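Long-range contacts in probable fumarate reductase Ifc3 (Shewanella frigidimarina, PDB 1QO8), which catalyses the essentially one-way reduction of fumarate to succinate in vitro, using FAD and four covalently bound c-type hemes, and may serve electron transport to ferric iron: residues I148-A153 with D266-S271; I23-S28 with G291-Y296; S271-L276 with A287-K292; G133-L138 with D254-A259. One frame throughout, in Å; residues are numbered along the deposited sequence.

Contact 1: I148-A153 with D266-S271. With FAD (flavin-adenine dinucleotide), chain G.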
# COMPACT_ATOMS: atom_id res chain seq x y z
N ILE A 148 -19.61 -19.47 14.71
CA ILE A 148 -20.54 -18.37 14.51
C ILE A 148 -20.22 -17.77 13.12
O ILE A 148 -19.03 -17.72 12.85
CB ILE A 148 -20.45 -17.33 15.64
CG1 ILE A 148 -20.98 -18.00 16.96
CG2 ILE A 148 -21.23 -16.06 15.35
CD1 ILE A 148 -20.81 -17.06 18.15
N LEU A 149 -21.23 -17.41 12.34
CA LEU A 149 -20.97 -16.88 11.00
C LEU A 149 -21.57 -15.49 11.09
O LEU A 149 -22.78 -15.56 11.39
CB LEU A 149 -21.67 -17.65 9.87
CG LEU A 149 -21.71 -17.03 8.47
CD1 LEU A 149 -20.28 -16.62 8.02
CD2 LEU A 149 -22.27 -18.03 7.44
N VAL A 150 -20.87 -14.40 10.85
CA VAL A 150 -21.52 -13.10 10.94
C VAL A 150 -21.45 -12.32 9.62
O VAL A 150 -20.46 -12.43 8.88
CB VAL A 150 -20.92 -12.19 12.03
CG1 VAL A 150 -21.01 -12.81 13.44
CG2 VAL A 150 -19.42 -11.92 11.81
N ASP A 151 -22.47 -11.46 9.33
CA ASP A 151 -22.30 -10.66 8.11
C ASP A 151 -22.83 -9.29 8.43
O ASP A 151 -23.90 -9.26 9.01
CB ASP A 151 -23.04 -11.27 6.89
CG ASP A 151 -22.64 -10.54 5.60
OD1 ASP A 151 -23.03 -9.40 5.39
OD2 ASP A 151 -21.92 -11.21 4.81
N LYS A 152 -22.20 -8.19 7.98
CA LYS A 152 -22.74 -6.87 8.35
C LYS A 152 -23.94 -6.46 7.52
O LYS A 152 -24.49 -5.37 7.82
CB LYS A 152 -21.63 -5.81 8.23
CG LYS A 152 -21.24 -5.64 6.70
CD LYS A 152 -20.15 -4.57 6.57
CE LYS A 152 -19.48 -4.62 5.10
NZ LYS A 152 -18.81 -3.25 5.02
N ALA A 153 -24.18 -7.17 6.42
CA ALA A 153 -25.22 -6.69 5.49
C ALA A 153 -26.60 -7.26 5.90
O ALA A 153 -26.67 -8.24 6.67
CB ALA A 153 -24.87 -7.23 4.09
N ASP A 266 -26.46 -20.77 11.46
CA ASP A 266 -27.27 -19.66 10.99
C ASP A 266 -26.39 -18.44 10.78
O ASP A 266 -25.63 -18.11 11.72
CB ASP A 266 -28.44 -19.43 11.95
CG ASP A 266 -29.41 -20.62 11.87
OD1 ASP A 266 -29.22 -21.54 11.01
OD2 ASP A 266 -30.37 -20.61 12.68
N THR A 267 -26.50 -17.67 9.72
CA THR A 267 -25.77 -16.41 9.69
C THR A 267 -26.31 -15.37 10.66
O THR A 267 -27.52 -15.08 10.66
CB THR A 267 -25.70 -15.93 8.25
OG1 THR A 267 -25.25 -14.54 8.14
CG2 THR A 267 -27.11 -16.09 7.79
N ARG A 268 -25.47 -14.67 11.41
CA ARG A 268 -25.96 -13.49 12.13
C ARG A 268 -25.84 -12.29 11.21
O ARG A 268 -24.72 -11.83 11.02
CB ARG A 268 -25.13 -13.29 13.38
CG ARG A 268 -25.55 -12.79 14.71
CD ARG A 268 -24.50 -13.04 15.85
NE ARG A 268 -24.65 -14.37 16.44
CZ ARG A 268 -24.25 -14.61 17.73
NH1 ARG A 268 -23.67 -13.62 18.41
NH2 ARG A 268 -24.40 -15.79 18.32
N LEU A 269 -26.91 -11.66 10.81
CA LEU A 269 -27.01 -10.57 9.89
C LEU A 269 -26.91 -9.27 10.66
O LEU A 269 -26.99 -9.20 11.89
CB LEU A 269 -28.33 -10.76 9.13
CG LEU A 269 -28.38 -12.02 8.19
CD1 LEU A 269 -29.78 -12.30 7.70
CD2 LEU A 269 -27.38 -11.84 7.09
N ASN A 270 -26.75 -8.19 9.91
CA ASN A 270 -26.61 -6.80 10.40
C ASN A 270 -25.67 -6.79 11.63
O ASN A 270 -25.89 -6.04 12.57
CB ASN A 270 -27.96 -6.22 10.68
CG ASN A 270 -29.00 -6.53 9.63
OD1 ASN A 270 -28.93 -6.04 8.47
ND2 ASN A 270 -30.07 -7.29 10.00
N SER A 271 -24.56 -7.50 11.53
CA SER A 271 -23.51 -7.64 12.54
C SER A 271 -22.14 -7.36 11.89
O SER A 271 -21.55 -8.23 11.24
CB SER A 271 -23.53 -9.12 13.00
OG SER A 271 -24.86 -9.27 13.53
PA FAD G . -17.78 -11.49 -0.90
O1A FAD G . -18.65 -12.41 -1.69
O2A FAD G . -17.79 -10.15 -1.13
O5B FAD G . -18.51 -11.50 0.49
C5B FAD G . -17.93 -10.88 1.72
C4B FAD G . -19.07 -10.90 2.85
O4B FAD G . -18.38 -10.25 4.03
C3B FAD G . -20.22 -9.88 2.52
O3B FAD G . -21.49 -10.34 2.40
C2B FAD G . -19.90 -8.61 3.39
O2B FAD G . -21.06 -7.85 3.82
C1B FAD G . -19.35 -9.28 4.59
N9A FAD G . -18.48 -8.40 5.39
C8A FAD G . -17.59 -7.45 4.96
N7A FAD G . -17.07 -6.77 5.94
C5A FAD G . -17.63 -7.30 7.10
C6A FAD G . -17.53 -6.94 8.51
N6A FAD G . -16.77 -5.98 8.97
N1A FAD G . -18.24 -7.74 9.35
C2A FAD G . -19.11 -8.71 8.91
N3A FAD G . -19.28 -9.09 7.63
C4A FAD G . -18.53 -8.33 6.79
N1 FAD G . -14.99 -13.95 -10.18
C2 FAD G . -14.93 -15.12 -10.76
O2 FAD G . -14.08 -15.94 -10.65
N3 FAD G . -15.94 -15.59 -11.66
C4 FAD G . -17.00 -14.71 -11.86
O4 FAD G . -17.86 -15.02 -12.64
C4X FAD G . -17.01 -13.39 -11.25
N5 FAD G . -18.01 -12.53 -11.51
C5X FAD G . -18.08 -11.33 -10.90
C6 FAD G . -19.16 -10.49 -11.20
C7 FAD G . -19.26 -9.27 -10.59
C7M FAD G . -20.38 -8.32 -10.86
C8 FAD G . -18.26 -8.91 -9.61
C8M FAD G . -18.40 -7.60 -8.88
C9 FAD G . -17.22 -9.74 -9.28
C9A FAD G . -17.09 -10.96 -9.90
N10 FAD G . -16.05 -11.88 -9.68
C10 FAD G . -15.98 -13.06 -10.31
C1' FAD G . -15.21 -11.76 -8.44
C2' FAD G . -15.71 -12.79 -7.37
O2' FAD G . -17.16 -12.68 -7.53
C3' FAD G . -15.43 -12.12 -6.00
O3' FAD G . -14.03 -11.87 -5.84
C4' FAD G . -15.58 -13.24 -4.92
O4' FAD G . -17.00 -13.56 -4.95
C5' FAD G . -15.29 -12.55 -3.54
O5' FAD G . -15.85 -13.58 -2.51
P FAD G . -15.66 -13.40 -0.99
O1P FAD G . -16.30 -14.63 -0.39
O2P FAD G . -14.29 -13.16 -0.85
O3P FAD G . -16.30 -12.14 -0.72
O HOH W 1 -27.09 -4.28 7.47
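Leu-149 and Arg-268 fix the register of strand 148-150 against the short, weakly bonded parallel strand 267-268: Arg-268 N gives Leu-149 O a nearly straight bond of 2.8 Å, and Arg-268 O takes the N-H of Asp-151. Past the strand end the packing stays close, with Ser-271 N bonded to Asp-151 O and Asn-270 N to Ala-153 O. The margins are looser: CG2 of Ile-148 lies over the rim of one face of the Arg-268 guanidinium, whose NH1 pairs with Glu-120, Asp-266 is exposed, and a water donates to both Lys-152 O and Asn-270 OD1. Asp-151, its CG anti to the backbone N (chi1 -171°), holds the FAD ribose, OD2 receiving O3B at 2.6 Å and OD1 O2B at 3.0 Å. OD1 also accepts Ala-153 N, closing an Asx turn. With alanine here, the ribose hydroxyls and Ala-129 N would probably lose an acceptor. An acidic residue gripping the ribose beyond the second strand typifies the Rossmann-type FAD-binding fold.

Contact 2: I23-S28 with G291-Y296. With HEM (protoporphyrin IX containing Fe), chain F.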
# COMPACT_ATOMS: atom_id res chain seq x y z
N ILE A 23 -40.25 -6.24 23.88
CA ILE A 23 -39.63 -5.93 22.59
C ILE A 23 -38.11 -5.99 22.74
O ILE A 23 -37.51 -5.24 23.50
CB ILE A 23 -40.10 -4.61 21.99
CG1 ILE A 23 -41.55 -4.77 21.60
CG2 ILE A 23 -39.21 -4.21 20.79
CD1 ILE A 23 -42.36 -3.62 21.09
N LYS A 24 -37.53 -7.00 22.11
CA LYS A 24 -36.10 -7.23 22.10
C LYS A 24 -35.65 -7.71 20.70
O LYS A 24 -35.64 -8.90 20.38
CB LYS A 24 -35.83 -8.37 23.09
CG LYS A 24 -34.36 -8.69 23.30
CD LYS A 24 -34.30 -10.05 24.04
CE LYS A 24 -32.86 -10.32 24.51
NZ LYS A 24 -32.41 -9.04 25.15
N VAL A 25 -35.36 -6.82 19.80
CA VAL A 25 -35.25 -7.23 18.36
C VAL A 25 -33.87 -7.80 18.15
O VAL A 25 -32.90 -7.18 18.57
CB VAL A 25 -35.57 -6.04 17.48
CG1 VAL A 25 -35.53 -6.45 15.98
CG2 VAL A 25 -36.89 -5.43 17.91
N THR A 26 -33.65 -9.03 17.70
CA THR A 26 -32.32 -9.50 17.42
C THR A 26 -31.68 -8.82 16.18
O THR A 26 -32.33 -8.18 15.34
CB THR A 26 -32.26 -11.01 17.18
OG1 THR A 26 -33.05 -11.30 15.99
CG2 THR A 26 -32.89 -11.71 18.40
N ASP A 27 -30.35 -8.86 16.15
CA ASP A 27 -29.59 -8.25 15.04
C ASP A 27 -30.10 -8.73 13.68
O ASP A 27 -30.36 -7.85 12.86
CB ASP A 27 -28.09 -8.49 15.26
CG ASP A 27 -27.70 -7.61 16.46
OD1 ASP A 27 -28.18 -6.49 16.69
OD2 ASP A 27 -26.78 -8.07 17.14
N SER A 28 -30.34 -10.03 13.54
CA SER A 28 -30.82 -10.60 12.33
C SER A 28 -32.32 -10.37 12.16
O SER A 28 -32.80 -10.83 11.11
CB SER A 28 -30.53 -12.07 12.12
OG SER A 28 -29.24 -12.47 12.45
N GLY A 291 -23.63 -4.85 16.35
CA GLY A 291 -24.89 -5.40 15.91
C GLY A 291 -25.84 -4.23 15.85
O GLY A 291 -25.79 -3.35 16.74
N LYS A 292 -26.71 -4.27 14.83
CA LYS A 292 -27.63 -3.14 14.64
C LYS A 292 -28.50 -2.91 15.88
O LYS A 292 -28.92 -1.77 16.08
CB LYS A 292 -28.54 -3.56 13.46
CG LYS A 292 -29.74 -2.64 13.21
CD LYS A 292 -30.47 -3.11 11.93
CE LYS A 292 -31.59 -2.12 11.53
NZ LYS A 292 -32.35 -2.84 10.41
N HIS A 293 -28.99 -3.97 16.47
CA HIS A 293 -29.98 -3.76 17.58
C HIS A 293 -29.27 -3.86 18.93
O HIS A 293 -29.47 -3.14 19.86
CB HIS A 293 -31.09 -4.87 17.47
CG HIS A 293 -31.90 -4.43 16.26
ND1 HIS A 293 -32.09 -5.17 15.11
CD2 HIS A 293 -32.54 -3.27 16.05
CE1 HIS A 293 -32.84 -4.47 14.27
NE2 HIS A 293 -33.09 -3.30 14.82
N THR A 294 -28.34 -4.81 18.98
CA THR A 294 -27.74 -5.13 20.27
C THR A 294 -26.56 -4.21 20.58
O THR A 294 -26.22 -4.07 21.73
CB THR A 294 -27.30 -6.59 20.23
OG1 THR A 294 -26.17 -6.77 19.45
CG2 THR A 294 -28.43 -7.44 19.71
N GLY A 295 -25.97 -3.56 19.57
CA GLY A 295 -24.87 -2.64 19.86
C GLY A 295 -23.57 -3.42 19.82
O GLY A 295 -23.46 -4.51 19.20
N TYR A 296 -22.58 -2.94 20.56
CA TYR A 296 -21.23 -3.47 20.52
C TYR A 296 -21.05 -4.54 21.54
O TYR A 296 -21.44 -4.33 22.71
CB TYR A 296 -20.18 -2.39 20.75
CG TYR A 296 -20.10 -1.35 19.64
CD1 TYR A 296 -21.03 -0.32 19.54
CD2 TYR A 296 -19.09 -1.42 18.70
CE1 TYR A 296 -20.90 0.60 18.53
CE2 TYR A 296 -18.96 -0.48 17.70
CZ TYR A 296 -19.86 0.50 17.60
OH TYR A 296 -19.77 1.45 16.62
CHA HEM F . -37.58 -2.28 15.42
CHB HEM F . -40.83 -0.77 18.75
CHC HEM F . -44.52 -2.57 16.18
CHD HEM F . -41.31 -4.03 12.84
C1A HEM F . -38.18 -1.77 16.56
C2A HEM F . -37.43 -1.26 17.68
C3A HEM F . -38.33 -0.83 18.56
C4A HEM F . -39.65 -1.05 18.03
CMA HEM F . -38.13 -0.16 19.93
CAA HEM F . -35.88 -1.23 17.81
CBA HEM F . -34.95 -0.27 17.11
CGA HEM F . -33.50 -0.05 17.45
O1A HEM F . -33.15 1.19 17.46
O2A HEM F . -32.66 -0.99 17.67
C1B HEM F . -42.11 -1.02 18.29
C2B HEM F . -43.35 -0.52 18.86
C3B HEM F . -44.37 -0.97 18.13
C4B HEM F . -43.80 -1.83 17.11
CMB HEM F . -43.40 0.44 20.07
CAB HEM F . -45.87 -0.65 18.24
CBB HEM F . -46.53 0.50 18.53
C1C HEM F . -43.96 -3.18 15.07
C2C HEM F . -44.68 -3.93 14.05
C3C HEM F . -43.81 -4.28 13.14
C4C HEM F . -42.50 -3.83 13.54
CMC HEM F . -46.20 -4.19 14.09
CAC HEM F . -43.98 -4.98 11.75
CBC HEM F . -45.00 -4.61 10.94
C1D HEM F . -40.03 -3.68 13.20
C2D HEM F . -38.81 -3.92 12.47
C3D HEM F . -37.82 -3.41 13.18
C4D HEM F . -38.36 -2.85 14.42
CMD HEM F . -38.81 -4.63 11.08
CAD HEM F . -36.30 -3.30 12.87
CBD HEM F . -36.04 -1.84 12.37
CGD HEM F . -36.99 -1.33 11.30
O1D HEM F . -37.20 -2.12 10.33
O2D HEM F . -37.53 -0.21 11.38
NA HEM F . -39.55 -1.71 16.82
NB HEM F . -42.43 -1.79 17.21
NC HEM F . -42.61 -3.17 14.75
ND HEM F . -39.72 -3.04 14.37
FE HEM F . -41.10 -2.38 15.73
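The backbones approach most closely at Asp-27 and His-293, whose CA atoms lie 5.2 Å apart where an irregular loop of the cytochrome domain meets the tight turn of a beta hairpin in the flavoprotein part. Within that turn Gly-291 and Gly-295 exchange backbone bonds. Asp-27, with CG anti to its carbonyl carbon (chi1 -70°), carries its carboxylate to the turn, where OD1 accepts His-293 N at 2.7 Å, nearly along its C-O axis, and Thr-294 N at 2.8 Å from the syn side; OD2 takes the Thr-294 hydroxyl, OG1, on its syn lone pair. A leucine in its place would probably leave those two N-H groups and the threonine hydroxyl without an acceptor. The His-293 ring, beside a heme propionate, is enclosed by CG1 of Val-25 over one face and CG of Lys-292 over the other. Its ND1 reaches Thr-26 O at 3.0 Å by a bent bond, N-H...O 137°, with the oxygen tilted from the ring plane.

Contact 3: S271-L276 with A287-K292. With FAD (flavin-adenine dinucleotide), chain G.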
# COMPACT_ATOMS: atom_id res chain seq x y z
N SER A 271 -24.56 -7.50 11.53
CA SER A 271 -23.51 -7.64 12.54
C SER A 271 -22.14 -7.36 11.89
O SER A 271 -21.55 -8.23 11.24
CB SER A 271 -23.53 -9.12 13.00
OG SER A 271 -24.86 -9.27 13.53
N ARG A 272 -21.69 -6.14 12.05
CA ARG A 272 -20.40 -5.72 11.55
C ARG A 272 -19.26 -5.88 12.57
O ARG A 272 -19.24 -5.29 13.70
CB ARG A 272 -20.48 -4.24 11.13
CG ARG A 272 -19.14 -3.79 10.56
CD ARG A 272 -19.37 -2.36 10.06
NE ARG A 272 -18.30 -2.03 9.16
CZ ARG A 272 -18.03 -0.77 8.78
NH1 ARG A 272 -18.76 0.24 9.20
NH2 ARG A 272 -16.99 -0.58 7.96
N VAL A 273 -18.28 -6.66 12.11
CA VAL A 273 -17.08 -6.84 12.90
C VAL A 273 -16.23 -5.56 12.71
O VAL A 273 -16.10 -5.11 11.55
CB VAL A 273 -16.27 -8.07 12.48
CG1 VAL A 273 -14.90 -8.00 13.19
CG2 VAL A 273 -16.99 -9.37 12.84
N VAL A 274 -15.81 -4.98 13.83
CA VAL A 274 -15.10 -3.71 13.83
C VAL A 274 -13.70 -3.71 14.42
O VAL A 274 -12.89 -2.80 14.28
CB VAL A 274 -15.95 -2.67 14.53
CG1 VAL A 274 -17.18 -2.23 13.78
CG2 VAL A 274 -16.37 -3.12 15.97
N LYS A 275 -13.26 -4.79 15.09
CA LYS A 275 -11.95 -4.90 15.64
C LYS A 275 -11.57 -6.33 15.91
O LYS A 275 -12.47 -7.10 16.25
CB LYS A 275 -11.94 -4.11 17.00
CG LYS A 275 -10.48 -3.86 17.38
CD LYS A 275 -10.35 -3.02 18.64
CE LYS A 275 -9.01 -2.29 18.51
NZ LYS A 275 -8.02 -2.83 19.48
N LEU A 276 -10.38 -6.76 15.67
CA LEU A 276 -9.94 -8.09 16.09
C LEU A 276 -9.27 -7.87 17.48
O LEU A 276 -8.53 -6.89 17.66
CB LEU A 276 -8.92 -8.68 15.13
CG LEU A 276 -9.37 -8.84 13.65
CD1 LEU A 276 -8.17 -8.99 12.72
CD2 LEU A 276 -10.31 -10.03 13.48
N ALA A 287 -13.41 -10.77 18.68
CA ALA A 287 -13.56 -9.62 17.78
C ALA A 287 -14.73 -8.85 18.32
O ALA A 287 -15.58 -9.52 18.92
CB ALA A 287 -13.93 -10.22 16.39
N VAL A 288 -14.75 -7.55 18.20
CA VAL A 288 -15.89 -6.75 18.55
C VAL A 288 -16.78 -6.60 17.33
O VAL A 288 -16.35 -6.21 16.21
CB VAL A 288 -15.43 -5.36 19.01
CG1 VAL A 288 -16.63 -4.55 19.50
CG2 VAL A 288 -14.37 -5.46 20.14
N VAL A 289 -18.03 -6.93 17.58
CA VAL A 289 -19.17 -6.86 16.72
C VAL A 289 -20.05 -5.65 17.10
O VAL A 289 -20.38 -5.38 18.25
CB VAL A 289 -20.08 -8.09 16.86
CG1 VAL A 289 -21.26 -8.00 15.87
CG2 VAL A 289 -19.32 -9.36 16.64
N HIS A 290 -20.35 -4.83 16.09
CA HIS A 290 -21.43 -3.88 16.17
C HIS A 290 -22.68 -4.44 15.50
O HIS A 290 -22.72 -4.54 14.27
CB HIS A 290 -20.99 -2.55 15.58
CG HIS A 290 -22.09 -1.55 15.64
ND1 HIS A 290 -22.05 -0.46 14.87
CD2 HIS A 290 -23.24 -1.47 16.36
CE1 HIS A 290 -23.13 0.29 15.07
NE2 HIS A 290 -23.85 -0.29 15.99
N GLY A 291 -23.63 -4.85 16.35
CA GLY A 291 -24.89 -5.40 15.91
C GLY A 291 -25.84 -4.23 15.85
O GLY A 291 -25.79 -3.35 16.74
N LYS A 292 -26.71 -4.27 14.83
CA LYS A 292 -27.63 -3.14 14.64
C LYS A 292 -28.50 -2.91 15.88
O LYS A 292 -28.92 -1.77 16.08
CB LYS A 292 -28.54 -3.56 13.46
CG LYS A 292 -29.74 -2.64 13.21
CD LYS A 292 -30.47 -3.11 11.93
CE LYS A 292 -31.59 -2.12 11.53
NZ LYS A 292 -32.35 -2.84 10.41
PA FAD G . -17.78 -11.49 -0.90
O1A FAD G . -18.65 -12.41 -1.69
O2A FAD G . -17.79 -10.15 -1.13
O5B FAD G . -18.51 -11.50 0.49
C5B FAD G . -17.93 -10.88 1.72
C4B FAD G . -19.07 -10.90 2.85
O4B FAD G . -18.38 -10.25 4.03
C3B FAD G . -20.22 -9.88 2.52
O3B FAD G . -21.49 -10.34 2.40
C2B FAD G . -19.90 -8.61 3.39
O2B FAD G . -21.06 -7.85 3.82
C1B FAD G . -19.35 -9.28 4.59
N9A FAD G . -18.48 -8.40 5.39
C8A FAD G . -17.59 -7.45 4.96
N7A FAD G . -17.07 -6.77 5.94
C5A FAD G . -17.63 -7.30 7.10
C6A FAD G . -17.53 -6.94 8.51
N6A FAD G . -16.77 -5.98 8.97
N1A FAD G . -18.24 -7.74 9.35
C2A FAD G . -19.11 -8.71 8.91
N3A FAD G . -19.28 -9.09 7.63
C4A FAD G . -18.53 -8.33 6.79
N1 FAD G . -14.99 -13.95 -10.18
C2 FAD G . -14.93 -15.12 -10.76
O2 FAD G . -14.08 -15.94 -10.65
N3 FAD G . -15.94 -15.59 -11.66
C4 FAD G . -17.00 -14.71 -11.86
O4 FAD G . -17.86 -15.02 -12.64
C4X FAD G . -17.01 -13.39 -11.25
N5 FAD G . -18.01 -12.53 -11.51
C5X FAD G . -18.08 -11.33 -10.90
C6 FAD G . -19.16 -10.49 -11.20
C7 FAD G . -19.26 -9.27 -10.59
C7M FAD G . -20.38 -8.32 -10.86
C8 FAD G . -18.26 -8.91 -9.61
C8M FAD G . -18.40 -7.60 -8.88
C9 FAD G . -17.22 -9.74 -9.28
C9A FAD G . -17.09 -10.96 -9.90
N10 FAD G . -16.05 -11.88 -9.68
C10 FAD G . -15.98 -13.06 -10.31
C1' FAD G . -15.21 -11.76 -8.44
C2' FAD G . -15.71 -12.79 -7.37
O2' FAD G . -17.16 -12.68 -7.53
C3' FAD G . -15.43 -12.12 -6.00
O3' FAD G . -14.03 -11.87 -5.84
C4' FAD G . -15.58 -13.24 -4.92
O4' FAD G . -17.00 -13.56 -4.95
C5' FAD G . -15.29 -12.55 -3.54
O5' FAD G . -15.85 -13.58 -2.51
P FAD G . -15.66 -13.40 -0.99
O1P FAD G . -16.30 -14.63 -0.39
O2P FAD G . -14.29 -13.16 -0.85
O3P FAD G . -16.30 -12.14 -0.72
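Two flat groups flank the pairing of Arg-272 with His-290: the imidazole stacks with Tyr-296 and meets Trp-101 edge-to-face, while the guanidinium has FAD N6A at its edge, near its plane, and forms salt bridges to Asp-102 and Asp-339. The adenine presents its own edge to the strand, N1A accepting Val-273 N at 3.0 Å and N6A donating to Val-273 O at 2.8 Å. Between the strands, Arg-272 and His-290 exchange both backbone bonds. This is an antiparallel beta hairpin, interrupted by a classic bulge in which Val-274 and Lys-275 both face Val-288. Val-274 N meets Val-288 O at 2.7 Å almost head-on (N-H...O 179°), and Val-288 N returns a bond to Lys-275 O at 3.0 Å. With CG1 anti to the carbonyl carbon (chi1 -70°), CG2 of Val-274 falls between backbone N and carbonyl carbon and rests 3.8 Å from Val-288 CG1. On the other face, Val-273 CG1 touches Ala-287 CB, and Val-289 CG1 packs 3.8 Å from Ser-271 CB.

Contact 4: G133-L138 with D254-A259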
# COMPACT_ATOMS: atom_id res chain seq x y z
N GLY A 133 -16.71 -17.17 3.10
CA GLY A 133 -17.13 -17.39 4.50
C GLY A 133 -18.11 -18.54 4.66
O GLY A 133 -18.04 -19.33 5.63
N PHE A 134 -19.06 -18.70 3.68
CA PHE A 134 -19.90 -19.89 3.83
C PHE A 134 -19.04 -21.15 3.73
O PHE A 134 -19.22 -22.17 4.46
CB PHE A 134 -21.10 -19.88 2.90
CG PHE A 134 -22.34 -19.13 3.22
CD1 PHE A 134 -23.19 -19.60 4.22
CD2 PHE A 134 -22.74 -18.02 2.47
CE1 PHE A 134 -24.36 -18.97 4.49
CE2 PHE A 134 -23.96 -17.41 2.72
CZ PHE A 134 -24.77 -17.90 3.73
N ASN A 135 -18.12 -21.21 2.77
CA ASN A 135 -17.32 -22.41 2.64
C ASN A 135 -16.50 -22.65 3.91
O ASN A 135 -16.19 -23.78 4.29
CB ASN A 135 -16.37 -22.38 1.42
CG ASN A 135 -17.10 -22.74 0.12
OD1 ASN A 135 -17.33 -23.91 -0.20
ND2 ASN A 135 -17.42 -21.76 -0.71
N ALA A 136 -15.86 -21.60 4.45
CA ALA A 136 -15.11 -21.73 5.68
C ALA A 136 -16.04 -22.25 6.81
O ALA A 136 -15.67 -23.18 7.52
CB ALA A 136 -14.44 -20.37 6.04
N SER A 137 -17.19 -21.66 7.06
CA SER A 137 -18.16 -22.18 8.01
C SER A 137 -18.52 -23.66 7.90
O SER A 137 -18.58 -24.34 8.94
CB SER A 137 -19.50 -21.43 7.90
OG SER A 137 -19.14 -20.07 8.18
N LEU A 138 -18.85 -24.13 6.72
CA LEU A 138 -19.24 -25.52 6.49
C LEU A 138 -18.04 -26.43 6.73
O LEU A 138 -18.20 -27.56 7.27
CB LEU A 138 -19.83 -25.77 5.10
CG LEU A 138 -21.22 -25.20 4.82
CD1 LEU A 138 -21.44 -24.79 3.36
CD2 LEU A 138 -22.32 -26.17 5.28
N ASP A 254 -27.01 -19.42 -3.31
CA ASP A 254 -28.27 -20.13 -2.94
C ASP A 254 -27.89 -21.50 -2.37
O ASP A 254 -28.40 -21.92 -1.30
CB ASP A 254 -29.29 -20.25 -4.06
CG ASP A 254 -29.97 -18.93 -4.39
OD1 ASP A 254 -29.82 -17.84 -3.77
OD2 ASP A 254 -30.77 -18.82 -5.35
N THR A 255 -26.94 -22.21 -2.96
CA THR A 255 -26.60 -23.55 -2.53
C THR A 255 -25.92 -23.54 -1.15
O THR A 255 -26.18 -24.39 -0.32
CB THR A 255 -25.65 -24.23 -3.51
OG1 THR A 255 -26.32 -24.22 -4.76
CG2 THR A 255 -25.36 -25.65 -3.11
N LEU A 256 -25.01 -22.59 -0.91
CA LEU A 256 -24.29 -22.47 0.33
C LEU A 256 -25.24 -21.95 1.43
O LEU A 256 -25.12 -22.49 2.51
CB LEU A 256 -23.05 -21.56 0.18
CG LEU A 256 -21.99 -22.06 -0.78
CD1 LEU A 256 -21.11 -20.89 -1.28
CD2 LEU A 256 -21.12 -23.21 -0.21
N ARG A 257 -26.17 -21.04 1.18
CA ARG A 257 -27.13 -20.64 2.16
C ARG A 257 -27.97 -21.84 2.67
O ARG A 257 -28.23 -21.95 3.88
CB ARG A 257 -28.17 -19.62 1.69
CG ARG A 257 -27.61 -18.25 1.36
CD ARG A 257 -28.65 -17.40 0.64
NE ARG A 257 -28.24 -16.00 0.65
CZ ARG A 257 -28.97 -15.12 -0.01
NH1 ARG A 257 -30.02 -15.53 -0.75
NH2 ARG A 257 -28.67 -13.84 -0.03
N LYS A 258 -28.51 -22.61 1.72
CA LYS A 258 -29.28 -23.78 2.12
C LYS A 258 -28.40 -24.80 2.84
O LYS A 258 -28.82 -25.21 3.93
CB LYS A 258 -29.99 -24.54 0.98
CG LYS A 258 -30.95 -23.54 0.32
CD LYS A 258 -32.24 -24.22 -0.08
CE LYS A 258 -33.38 -23.21 -0.33
NZ LYS A 258 -34.60 -24.10 -0.56
N ALA A 259 -27.22 -25.12 2.37
CA ALA A 259 -26.38 -26.03 3.16
C ALA A 259 -25.97 -25.45 4.50
O ALA A 259 -25.92 -26.29 5.43
CB ALA A 259 -25.19 -26.54 2.39
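Leu-256 is the main bump of this interface, entering the hollow that Phe-134, Asn-135 and Leu-138 form on the facing helix. Its CB meets Phe-134 CB at 3.7 Å, the point where the two backbones come nearest. Farther out its methyls divide: CD1 lies 3.8 Å from Asn-135 ND2, and CD2 touches both Asn-135 OD1 and Leu-138 CD1, the latter at 3.9 Å. The amide crosses the leucine at about a right angle, and its bonds go to other partners, ND2 to Ser-131 O and OD1 to Trp-217 NE1. Phe-134 is the return bump. With CG anti to its carbonyl carbon (chi1 -82°), the ring reaches across and lays one face over the main chain of 254-259, Arg-257 N over its centre and Leu-256 C toward the rim.

The axes of the two helical segments approach to 9.9 Å and cross at 32°, both running in the same general direction within the FAD-binding domain; helix 131-143 begins within what fits the GxGxxG turn of a Rossmann-type fold. At the ring's far end, CZ touches Arg-257 CG at 3.7 Å, and the extended arginine continues outward to bond Ser-156 O and Leu-60 O. One turn along, Leu-138 CD2 fits against Ala-259, 3.6 Å from its carbonyl O and 4.1 Å from CB, where the small side chain admits the leucine methyl.

Overall arrangement
Contacts 3 and 4 are buried, whereas contacts 1 and 2 are partly buried and reach toward the surface. Contact 4 is mostly apolar, with no hydrogen bond across it; contact 1 joins the strands that follow those helices, and Leu-149 packs on Phe-134 and Ser-137. Contacts 1 and 3 share Ser-271 and use the same cofactor differently, a carboxylate for the ribose and backbone groups for the adenine. Contact 2 shares Gly-291 and Lys-292 with contact 3, but its chemistry is that of a carboxylate gathering backbone N-H groups and a hydroxyl at a domain boundary. There Asp-27 O and Ser-28 OG also bond Asn-270 and Leu-269 of contact 1.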